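Side-chain contacts in TRAP dicarboxylate transporter-DctP subunit (Marinobacter aquaeolei, PDB 4PFI), which probably serves as the periplasmic solute-binding component of a TRAP transporter, capturing a solute, likely an organic acid, for uptake across the inner membrane: residues W162-N165 / N166-T170; S219-V222 / F223-E226; T292-Q296 / G297-V301. All blocks are in the same frame, centred on the assembly; numbering follows the deposited sequence.

The three contacts follow one another along the chain and all reach the same mixed sheet, each at a point where the chain leaves or enters a strand. Interaction 1 closes strand 149-164, interaction 2 leads from strand 217-220 into helix 222-228, and interaction 3 joins helix 263-296 to strand 300-303. Their centres lie about 13 to 15 Å apart. Interaction 2 touches both others: Ser-219 meets Trp-162, while Val-222, Ile-225 and Glu-226 pack against Ile-293. Interactions 1 and 3 do not touch, but Asn-235, a sodium ligand, makes backbone hydrogen bonds to Ala-164 and Arg-300. The principle illustrated is that local turns, one after another, anchor a loop and two helices to a common sheet.

Interaction 1: residues W162-N165 / N166-T170; sequences WTAN and NPLRT
Leu-168 folds back against the indole of Trp-162, and this pair forms the tight, buried half of the turn. The leucine CB lies 3.8 Å from CE3 of Trp-162, on the six-membered ring, while its CD1 branch reaches the stem of the same side chain, 3.8 Å from CB of Trp-162. With CG of Leu-168 anti to its carbonyl carbon (chi1 -63°), the CD1 branch is carried back toward the strand, and the two side chains cross obliquely. At the ring edge, and in its plane, the carbonyl O of Leu-168 approaches CZ3 of Trp-162 to 3.8 Å. Ala-164, two residues further along the strand, points the same way and adds its methyl, with CB 4.1 Å from CD1 of Leu-168.

The tip of the turn is looser and wetter. A water accepts from the backbone N of Asn-165 at 2.9 Å and donates to OD1 of Asn-166. The other end of that amide gives a hydrogen bond from ND2 of Asn-166 to O of Pro-167, 3.2 Å long. The acceptor lies close to the amide plane, yet the donor stands 50° out of the carbonyl plane.

Strand 149-164 runs here between strands 217-220 and 236-239, and Leu-168 N bonds to Thr-238 OG1. Trp-162 meets Phe-174, Phe-191 of helix 185-192 and Phe-312 of helix 306-316 edge-to-face, so the turn borders an aromatic cluster between sheet and helices.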
ATOM      1  N   TRP A 162      -7.499   7.802  -8.520  1.00 10.84           N
ATOM      2  CA  TRP A 162      -7.497   7.438  -9.933  1.00 10.48           C
ATOM      3  C   TRP A 162      -7.194   8.682 -10.786  1.00 12.18           C
ATOM      4  O   TRP A 162      -7.662   9.772 -10.466  1.00 10.98           O
ATOM      5  CB  TRP A 162      -8.866   6.911 -10.345  1.00 10.91           C
ATOM      6  CG  TRP A 162      -9.348   5.708  -9.612  1.00 11.66           C
ATOM      7  CD1 TRP A 162      -8.615   4.873  -8.846  1.00 12.00           C
ATOM      8  CD2 TRP A 162     -10.677   5.195  -9.600  1.00 12.33           C
ATOM      9  NE1 TRP A 162      -9.401   3.846  -8.356  1.00 12.82           N
ATOM     10  CE2 TRP A 162     -10.678   4.030  -8.804  1.00 13.03           C
ATOM     11  CE3 TRP A 162     -11.876   5.606 -10.177  1.00 12.58           C
ATOM     12  CZ2 TRP A 162     -11.815   3.280  -8.576  1.00 13.95           C
ATOM     13  CZ3 TRP A 162     -13.013   4.854  -9.945  1.00 13.48           C
ATOM     14  CH2 TRP A 162     -12.971   3.705  -9.160  1.00 14.11           C
ATOM     15  N   THR A 163      -6.419   8.528 -11.858  1.00  9.48           N
ATOM     16  CA  THR A 163      -6.276   9.580 -12.852  1.00  9.02           C
ATOM     17  C   THR A 163      -6.605   9.027 -14.233  1.00 11.50           C
ATOM     18  O   THR A 163      -6.476   7.827 -14.498  1.00  9.31           O
ATOM     19  CB  THR A 163      -4.834  10.189 -12.910  1.00  8.64           C
ATOM     20  OG1 THR A 163      -3.897   9.215 -13.369  1.00  8.66           O
ATOM     21  CG2 THR A 163      -4.379  10.644 -11.579  1.00  8.82           C
ATOM     22  N   ALA A 164      -7.040   9.938 -15.095  1.00  8.92           N
ATOM     23  CA  ALA A 164      -7.309   9.662 -16.471  1.00  9.06           C
ATOM     24  C   ALA A 164      -7.508  11.003 -17.186  1.00  8.94           C
ATOM     25  O   ALA A 164      -7.337  12.078 -16.598  1.00  8.72           O
ATOM     26  CB  ALA A 164      -8.548   8.798 -16.601  1.00  9.72           C
ATOM     27  N   ASN A 165      -7.874  10.922 -18.466  1.00  9.23           N
ATOM     28  CA  ASN A 165      -8.220  12.109 -19.215  1.00  9.36           C
ATOM     29  C   ASN A 165      -9.722  12.313 -19.348  1.00 12.89           C
ATOM     30  O   ASN A 165     -10.181  13.014 -20.239  1.00 15.78           O
ATOM     31  CB  ASN A 165      -7.496  12.122 -20.549  1.00  9.33           C
ATOM     32  CG  ASN A 165      -6.075  12.571 -20.395  1.00  8.72           C
ATOM     33  OD1 ASN A 165      -5.784  13.451 -19.581  1.00  9.46           O
ATOM     34  ND2 ASN A 165      -5.171  11.957 -21.137  1.00 10.67           N
ATOM     35  N   ASN A 166     -10.473  11.699 -18.433  1.00 10.47           N
ATOM     36  CA  ASN A 166     -11.901  11.943 -18.278  1.00 15.06           C
ATOM     37  C   ASN A 166     -12.302  11.524 -16.876  1.00 11.32           C
ATOM     38  O   ASN A 166     -11.542  10.835 -16.207  1.00 12.01           O
ATOM     39  CB  ASN A 166     -12.718  11.164 -19.328  1.00 18.92           C
ATOM     40  CG  ASN A 166     -12.278   9.724 -19.467  1.00 25.81           C
ATOM     41  OD1 ASN A 166     -11.394   9.389 -20.273  1.00 29.43           O
ATOM     42  ND2 ASN A 166     -12.864   8.859 -18.659  1.00 32.29           N
ATOM     43  N   PRO A 167     -13.485  11.944 -16.413  1.00 14.73           N
ATOM     44  CA  PRO A 167     -13.896  11.522 -15.066  1.00 12.17           C
ATOM     45  C   PRO A 167     -14.257  10.044 -15.051  1.00 14.09           C
ATOM     46  O   PRO A 167     -14.650   9.516 -16.077  1.00 16.29           O
ATOM     47  CB  PRO A 167     -15.134  12.387 -14.761  1.00 13.04           C
ATOM     48  CG  PRO A 167     -15.168  13.457 -15.848  1.00 17.47           C
ATOM     49  CD  PRO A 167     -14.478  12.827 -17.045  1.00 15.99           C
ATOM     50  N   LEU A 168     -14.105   9.386 -13.906  1.00 13.54           N
ATOM     51  CA  LEU A 168     -14.404   7.970 -13.787  1.00 14.93           C
ATOM     52  C   LEU A 168     -15.541   7.812 -12.767  1.00 16.99           C
ATOM     53  O   LEU A 168     -15.312   7.384 -11.633  1.00 13.87           O
ATOM     54  CB  LEU A 168     -13.160   7.205 -13.360  1.00 12.41           C
ATOM     55  CG  LEU A 168     -12.005   7.261 -14.371  1.00 12.61           C
ATOM     56  CD1 LEU A 168     -10.681   6.870 -13.740  1.00 11.15           C
ATOM     57  CD2 LEU A 168     -12.285   6.366 -15.582  1.00 13.12           C
ATOM     58  N   ARG A 169     -16.759   8.183 -13.183  1.00 17.62           N
ATOM     59  CA  ARG A 169     -17.903   8.232 -12.282  1.00 20.85           C
ATOM     60  C   ARG A 169     -18.719   6.944 -12.241  1.00 19.84           C
ATOM     61  O   ARG A 169     -19.375   6.666 -11.244  1.00 22.24           O
ATOM     62  CB  ARG A 169     -18.831   9.379 -12.678  1.00 22.96           C
ATOM     63  CG  ARG A 169     -18.193  10.740 -12.576  1.00 24.64           C
ATOM     64  CD  ARG A 169     -19.052  11.797 -13.279  1.00 28.86           C
ATOM     65  NE  ARG A 169     -18.526  13.134 -13.039  1.00 30.46           N
ATOM     66  CZ  ARG A 169     -18.592  13.747 -11.861  1.00 29.35           C
ATOM     67  NH1 ARG A 169     -19.170  13.130 -10.829  1.00 25.65           N
ATOM     68  NH2 ARG A 169     -18.069  14.965 -11.714  1.00 26.72           N
ATOM     69  N   THR A 170     -18.702   6.181 -13.330  1.00 18.80           N
ATOM     70  CA  THR A 170     -19.416   4.901 -13.383  1.00 19.22           C
ATOM     71  C   THR A 170     -18.507   3.846 -14.000  1.00 17.73           C
ATOM     72  O   THR A 170     -17.556   4.186 -14.684  1.00 21.68           O
ATOM     73  CB  THR A 170     -20.710   4.992 -14.209  1.00 21.49           C
ATOM     74  OG1 THR A 170     -20.379   5.153 -15.594  1.00 28.05           O
ATOM     75  CG2 THR A 170     -21.544   6.171 -13.759  1.00 24.68           C
TER
HETATM   76  O   HOH W   1      -8.326   8.637 -20.225  1.00 15.79           O

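Interaction 2: residues S219-V222 / F223-E226; sequences SNPV and FAIE
The carbonyl oxygen of Pro-221 is gripped by two amides of the helix that follows it. Ile-225 N donates to Pro-221 O at 3.1 Å in a nearly straight bond (162°) lying in the carbonyl plane, and Ala-224 N adds a weak one to the same oxygen, bent to 126°. One step on, Glu-226 N reaches Val-222 O at 3.0 Å, the regular helical pattern. Pro-221 thus occupies the N-cap position, where strand 217-220 gives way to helix 222-228.

Around this start the side chains are largely hydrocarbon. Phe-223 holds CG between the backbone N and the carbonyl carbon (chi1 70°), which turns the ring back to cross Pro-221, with CE2 of the ring 3.7 Å from CG of the proline. The methyl of Ala-224 sits over one ring face, offset toward the rim. Ile-225 lies toward the strand, and its CD1 comes within 3.4 Å of O of Asn-220. An alanine in place of Phe-223 would probably open a gap beside Pro-221 and take the cover from the methyl of Ala-224.

Helix 263-296 closes over this region. A proline at the N-cap brings no polar side chain to the helix start; here Asn-286 OD1 takes the Phe-223 amide. The side chains that meet are mostly apolar, and the charge of Glu-226 leads off to a long, weak ion pair with Arg-289.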
ATOM      1  N   SER A 219      -3.712   4.389 -11.071  1.00 10.89           N
ATOM      2  CA  SER A 219      -4.131   4.471  -9.698  1.00 11.28           C
ATOM      3  C   SER A 219      -2.919   4.435  -8.775  1.00 11.68           C
ATOM      4  O   SER A 219      -2.027   3.631  -8.948  1.00 12.10           O
ATOM      5  CB  SER A 219      -5.060   3.286  -9.349  1.00 12.63           C
ATOM      6  OG  SER A 219      -5.707   3.555  -8.109  1.00 15.63           O
ATOM      7  N   ASN A 220      -2.926   5.306  -7.782  1.00 11.73           N
ATOM      8  CA  ASN A 220      -1.829   5.452  -6.825  1.00 12.28           C
ATOM      9  C   ASN A 220      -2.255   6.481  -5.798  1.00 12.38           C
ATOM     10  O   ASN A 220      -3.147   7.285  -6.066  1.00 11.86           O
ATOM     11  CB  ASN A 220      -0.561   5.980  -7.523  1.00 11.95           C
ATOM     12  CG  ASN A 220       0.393   4.888  -7.894  1.00 15.19           C
ATOM     13  OD1 ASN A 220       0.893   4.195  -7.024  1.00 19.42           O
ATOM     14  ND2 ASN A 220       0.626   4.699  -9.188  1.00 13.28           N
ATOM     15  N   PRO A 221      -1.598   6.484  -4.635  1.00 13.22           N
ATOM     16  CA  PRO A 221      -1.852   7.568  -3.687  1.00 13.45           C
ATOM     17  C   PRO A 221      -1.319   8.903  -4.232  1.00 12.84           C
ATOM     18  O   PRO A 221      -0.404   8.937  -5.069  1.00 12.48           O
ATOM     19  CB  PRO A 221      -1.119   7.125  -2.410  1.00 14.70           C
ATOM     20  CG  PRO A 221      -0.116   6.114  -2.853  1.00 15.01           C
ATOM     21  CD  PRO A 221      -0.657   5.477  -4.103  1.00 14.19           C
ATOM     22  N   VAL A 222      -1.936   9.992  -3.794  1.00 12.80           N
ATOM     23  CA  VAL A 222      -1.636  11.315  -4.298  1.00 12.32           C
ATOM     24  C   VAL A 222      -0.141  11.677  -4.240  1.00 12.66           C
ATOM     25  O   VAL A 222       0.368  12.273  -5.191  1.00 12.09           O
ATOM     26  CB  VAL A 222      -2.468  12.368  -3.537  1.00 12.65           C
ATOM     27  CG1 VAL A 222      -1.947  13.761  -3.794  1.00 12.53           C
ATOM     28  CG2 VAL A 222      -3.911  12.274  -3.973  1.00 12.31           C
ATOM     29  N   PHE A 223       0.572  11.329  -3.162  1.00 13.72           N
ATOM     30  CA  PHE A 223       1.997  11.670  -3.107  1.00 14.25           C
ATOM     31  C   PHE A 223       2.793  10.989  -4.194  1.00 13.82           C
ATOM     32  O   PHE A 223       3.755  11.547  -4.672  1.00 13.83           O
ATOM     33  CB  PHE A 223       2.666  11.397  -1.740  1.00 17.29           C
ATOM     34  CG  PHE A 223       2.831   9.962  -1.414  1.00 21.90           C
ATOM     35  CD1 PHE A 223       3.992   9.267  -1.754  1.00 26.49           C
ATOM     36  CD2 PHE A 223       1.806   9.278  -0.730  1.00 27.77           C
ATOM     37  CE1 PHE A 223       4.116   7.875  -1.397  1.00 24.96           C
ATOM     38  CE2 PHE A 223       1.921   7.936  -0.398  1.00 30.73           C
ATOM     39  CZ  PHE A 223       3.074   7.229  -0.726  1.00 28.60           C
ATOM     40  N   ALA A 224       2.423   9.768  -4.555  1.00 13.61           N
ATOM     41  CA  ALA A 224       3.157   9.059  -5.591  1.00 13.36           C
ATOM     42  C   ALA A 224       2.849   9.690  -6.982  1.00 13.84           C
ATOM     43  O   ALA A 224       3.737   9.823  -7.834  1.00 12.02           O
ATOM     44  CB  ALA A 224       2.811   7.591  -5.574  1.00 13.65           C
ATOM     45  N   ILE A 225       1.595  10.104  -7.186  1.00 11.50           N
ATOM     46  CA  ILE A 225       1.192  10.791  -8.409  1.00 10.58           C
ATOM     47  C   ILE A 225       1.980  12.108  -8.599  1.00 10.54           C
ATOM     48  O   ILE A 225       2.491  12.389  -9.687  1.00 10.13           O
ATOM     49  CB  ILE A 225      -0.317  11.077  -8.381  1.00 10.18           C
ATOM     50  CG1 ILE A 225      -1.081   9.749  -8.501  1.00 10.22           C
ATOM     51  CG2 ILE A 225      -0.717  12.036  -9.494  1.00  9.48           C
ATOM     52  CD1 ILE A 225      -2.564   9.855  -8.155  1.00 10.19           C
ATOM     53  N   GLU A 226       2.058  12.915  -7.544  1.00 11.08           N
ATOM     54  CA  GLU A 226       2.803  14.166  -7.601  1.00 11.28           C
ATOM     55  C   GLU A 226       4.290  13.885  -7.861  1.00 11.74           C
ATOM     56  O   GLU A 226       4.910  14.525  -8.701  1.00 11.53           O
ATOM     57  CB  GLU A 226       2.618  14.994  -6.312  1.00 12.04           C
ATOM     58  CG  GLU A 226       3.180  16.414  -6.385  1.00 14.64           C
ATOM     59  CD  GLU A 226       4.705  16.470  -6.292  1.00 16.60           C
ATOM     60  OE1 GLU A 226       5.309  15.620  -5.591  1.00 15.91           O
ATOM     61  OE2 GLU A 226       5.325  17.365  -6.929  1.00 22.88           O
TER

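Interaction 3: residues T292-Q296 / G297-V301; sequences TILEQ and GGIRV. With NA (sodium ion), chain B.
The backbone turns out of the helix at Gly-297, whose N donates to O of Leu-294 at 3.1 Å while its phi swings to +79°; a side chain here would collide with the carbonyl O of Gln-296. Beyond this bend the chain doubles back, and the side chains on its two arms meet. Ile-299 faces the helix, its CG2 3.9 Å from CG2 of Ile-293, the two side chains crossing at a slant. CD2 of Leu-294 is shared between two neighbours, 4.0 Å from CG2 of Ile-299 and 3.9 Å from CG2 of Val-301, and the leucine meets the valine at about a right angle. Leu-294 sets CG anti to its carbonyl carbon (chi1 -70°), which brings CD2 round to the strand.

This is a helix-to-strand connection with a positive-phi glycine ending the helix. It carries the long helix 263-296 into strand 300-303, which lies parallel to strand 236-239 in the sheet.

Between the arms one water accepts from Ile-299 N at 3.2 Å and donates weakly to O of Leu-294. On the sodium side, Gly-298 O binds the ion at 2.4 Å, in a site completed by Gln-234 O, Asn-235 OD1 and two waters; one of these waters also donates to Gly-297 O at 3.0 Å. Gln-296 has CG opposite its backbone N, which brings CG alongside the Gly-297 carbonyl.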
ATOM      1  N   THR A 292       0.061  20.826  -4.052  1.00 13.22           N
ATOM      2  CA  THR A 292       1.137  20.959  -5.034  1.00 15.14           C
ATOM      3  C   THR A 292       0.650  20.599  -6.446  1.00 14.62           C
ATOM      4  O   THR A 292       0.909  21.321  -7.399  1.00 18.74           O
ATOM      5  CB  THR A 292       2.335  20.087  -4.637  1.00 14.79           C
ATOM      6  OG1 THR A 292       2.827  20.545  -3.369  1.00 16.71           O
ATOM      7  CG2 THR A 292       3.434  20.138  -5.691  1.00 12.66           C
ATOM      8  N   ILE A 293      -0.058  19.485  -6.570  1.00 11.75           N
ATOM      9  CA  ILE A 293      -0.662  19.092  -7.837  1.00 11.15           C
ATOM     10  C   ILE A 293      -1.553  20.203  -8.432  1.00 11.43           C
ATOM     11  O   ILE A 293      -1.472  20.481  -9.610  1.00 13.78           O
ATOM     12  CB  ILE A 293      -1.489  17.790  -7.670  1.00 10.99           C
ATOM     13  CG1 ILE A 293      -0.580  16.575  -7.718  1.00 11.85           C
ATOM     14  CG2 ILE A 293      -2.504  17.635  -8.767  1.00 10.55           C
ATOM     15  CD1 ILE A 293      -1.210  15.279  -7.163  1.00 11.00           C
ATOM     16  N   LEU A 294      -2.413  20.818  -7.618  1.00 11.57           N
ATOM     17  CA  LEU A 294      -3.344  21.805  -8.126  1.00 11.67           C
ATOM     18  C   LEU A 294      -2.635  23.056  -8.630  1.00 17.70           C
ATOM     19  O   LEU A 294      -3.117  23.687  -9.562  1.00 20.27           O
ATOM     20  CB  LEU A 294      -4.402  22.145  -7.082  1.00 12.30           C
ATOM     21  CG  LEU A 294      -5.374  20.970  -6.874  1.00 16.23           C
ATOM     22  CD1 LEU A 294      -6.330  21.289  -5.771  1.00 14.27           C
ATOM     23  CD2 LEU A 294      -6.140  20.623  -8.154  1.00 17.66           C
ATOM     24  N   GLU A 295      -1.488  23.399  -8.039  1.00 14.56           N
ATOM     25  CA  GLU A 295      -0.650  24.499  -8.541  1.00 17.28           C
ATOM     26  C   GLU A 295      -0.201  24.297 -10.003  1.00 18.10           C
ATOM     27  O   GLU A 295       0.091  25.255 -10.705  1.00 17.44           O
ATOM     28  CB  GLU A 295       0.595  24.671  -7.660  1.00 19.20           C
ATOM     29  CG  GLU A 295       0.267  25.120  -6.228  1.00 27.45           C
ATOM     30  CD  GLU A 295       1.392  24.835  -5.204  1.00 32.29           C
ATOM     31  OE1 GLU A 295       2.550  24.547  -5.619  1.00 29.04           O
ATOM     32  OE2 GLU A 295       1.118  24.880  -3.973  1.00 37.03           O
ATOM     33  N   GLN A 296      -0.109  23.049 -10.457  1.00 13.01           N
ATOM     34  CA  GLN A 296       0.319  22.794 -11.821  1.00 14.23           C
ATOM     35  C   GLN A 296      -0.745  23.335 -12.802  1.00 13.62           C
ATOM     36  O   GLN A 296      -0.416  23.822 -13.886  1.00 14.73           O
ATOM     37  CB  GLN A 296       0.532  21.288 -12.035  1.00 14.69           C
ATOM     38  CG  GLN A 296       0.598  20.824 -13.487  1.00 14.09           C
ATOM     39  CD  GLN A 296       1.930  21.127 -14.176  1.00 17.38           C
ATOM     40  OE1 GLN A 296       2.921  21.418 -13.516  1.00 18.39           O
ATOM     41  NE2 GLN A 296       1.954  21.043 -15.514  1.00 13.61           N
ATOM     42  N   GLY A 297      -2.015  23.242 -12.409  1.00 10.98           N
ATOM     43  CA  GLY A 297      -3.109  23.565 -13.296  1.00 12.47           C
ATOM     44  C   GLY A 297      -3.456  22.474 -14.307  1.00 14.14           C
ATOM     45  O   GLY A 297      -2.648  21.575 -14.609  1.00 11.52           O
ATOM     46  N   GLY A 298      -4.675  22.557 -14.834  1.00 11.13           N
ATOM     47  CA  GLY A 298      -5.121  21.681 -15.896  1.00  9.95           C
ATOM     48  C   GLY A 298      -5.602  20.350 -15.363  1.00  9.38           C
ATOM     49  O   GLY A 298      -5.770  19.385 -16.098  1.00 12.17           O
ATOM     50  N   ILE A 299      -5.842  20.300 -14.074  1.00  9.67           N
ATOM     51  CA  ILE A 299      -6.277  19.070 -13.475  1.00  9.63           C
ATOM     52  C   ILE A 299      -7.481  19.282 -12.549  1.00 12.50           C
ATOM     53  O   ILE A 299      -7.496  20.132 -11.677  1.00 10.57           O
ATOM     54  CB  ILE A 299      -5.119  18.336 -12.767  1.00 19.32           C
ATOM     55  CG1 ILE A 299      -5.021  16.923 -13.355  1.00 25.73           C
ATOM     56  CG2 ILE A 299      -5.377  18.237 -11.321  1.00 21.31           C
ATOM     57  CD1 ILE A 299      -4.155  15.965 -12.584  1.00 27.39           C
ATOM     58  N   ARG A 300      -8.490  18.472 -12.805  1.00 10.14           N
ATOM     59  CA  ARG A 300      -9.795  18.558 -12.209  1.00 10.69           C
ATOM     60  C   ARG A 300      -9.884  17.506 -11.075  1.00 15.93           C
ATOM     61  O   ARG A 300      -9.295  16.432 -11.174  1.00 11.79           O
ATOM     62  CB  ARG A 300     -10.758  18.252 -13.362  1.00 12.68           C
ATOM     63  CG  ARG A 300     -12.173  18.391 -13.124  1.00 17.85           C
ATOM     64  CD  ARG A 300     -12.951  18.472 -14.480  1.00 11.72           C
ATOM     65  NE  ARG A 300     -14.165  19.228 -14.189  1.00 12.07           N
ATOM     66  CZ  ARG A 300     -14.393  20.480 -14.542  1.00 15.42           C
ATOM     67  NH1 ARG A 300     -13.528  21.168 -15.298  1.00 12.21           N
ATOM     68  NH2 ARG A 300     -15.534  21.041 -14.154  1.00 19.63           N
ATOM     69  N   VAL A 301     -10.564  17.833  -9.981  1.00 13.47           N
ATOM     70  CA  VAL A 301     -10.710  16.897  -8.887  1.00 15.65           C
ATOM     71  C   VAL A 301     -12.169  16.475  -8.784  1.00 19.96           C
ATOM     72  O   VAL A 301     -13.063  17.312  -8.770  1.00 17.80           O
ATOM     73  CB  VAL A 301     -10.261  17.509  -7.555  1.00 15.40           C
ATOM     74  CG1 VAL A 301     -10.641  16.588  -6.406  1.00 17.92           C
ATOM     75  CG2 VAL A 301      -8.765  17.742  -7.584  1.00 17.00           C
TER
HETATM   76 NA    NA B 401      -4.128  18.300 -17.498  1.00  6.71          NA
HETATM   77  O   HOH W   2      -5.481  22.172 -11.477  1.00 27.39           O
HETATM   78  O   HOH W   3      -2.302  18.892 -15.899  1.00  7.28           O
HETATM   79  O   HOH W   4      -2.591  17.418 -19.361  0.50  4.27           O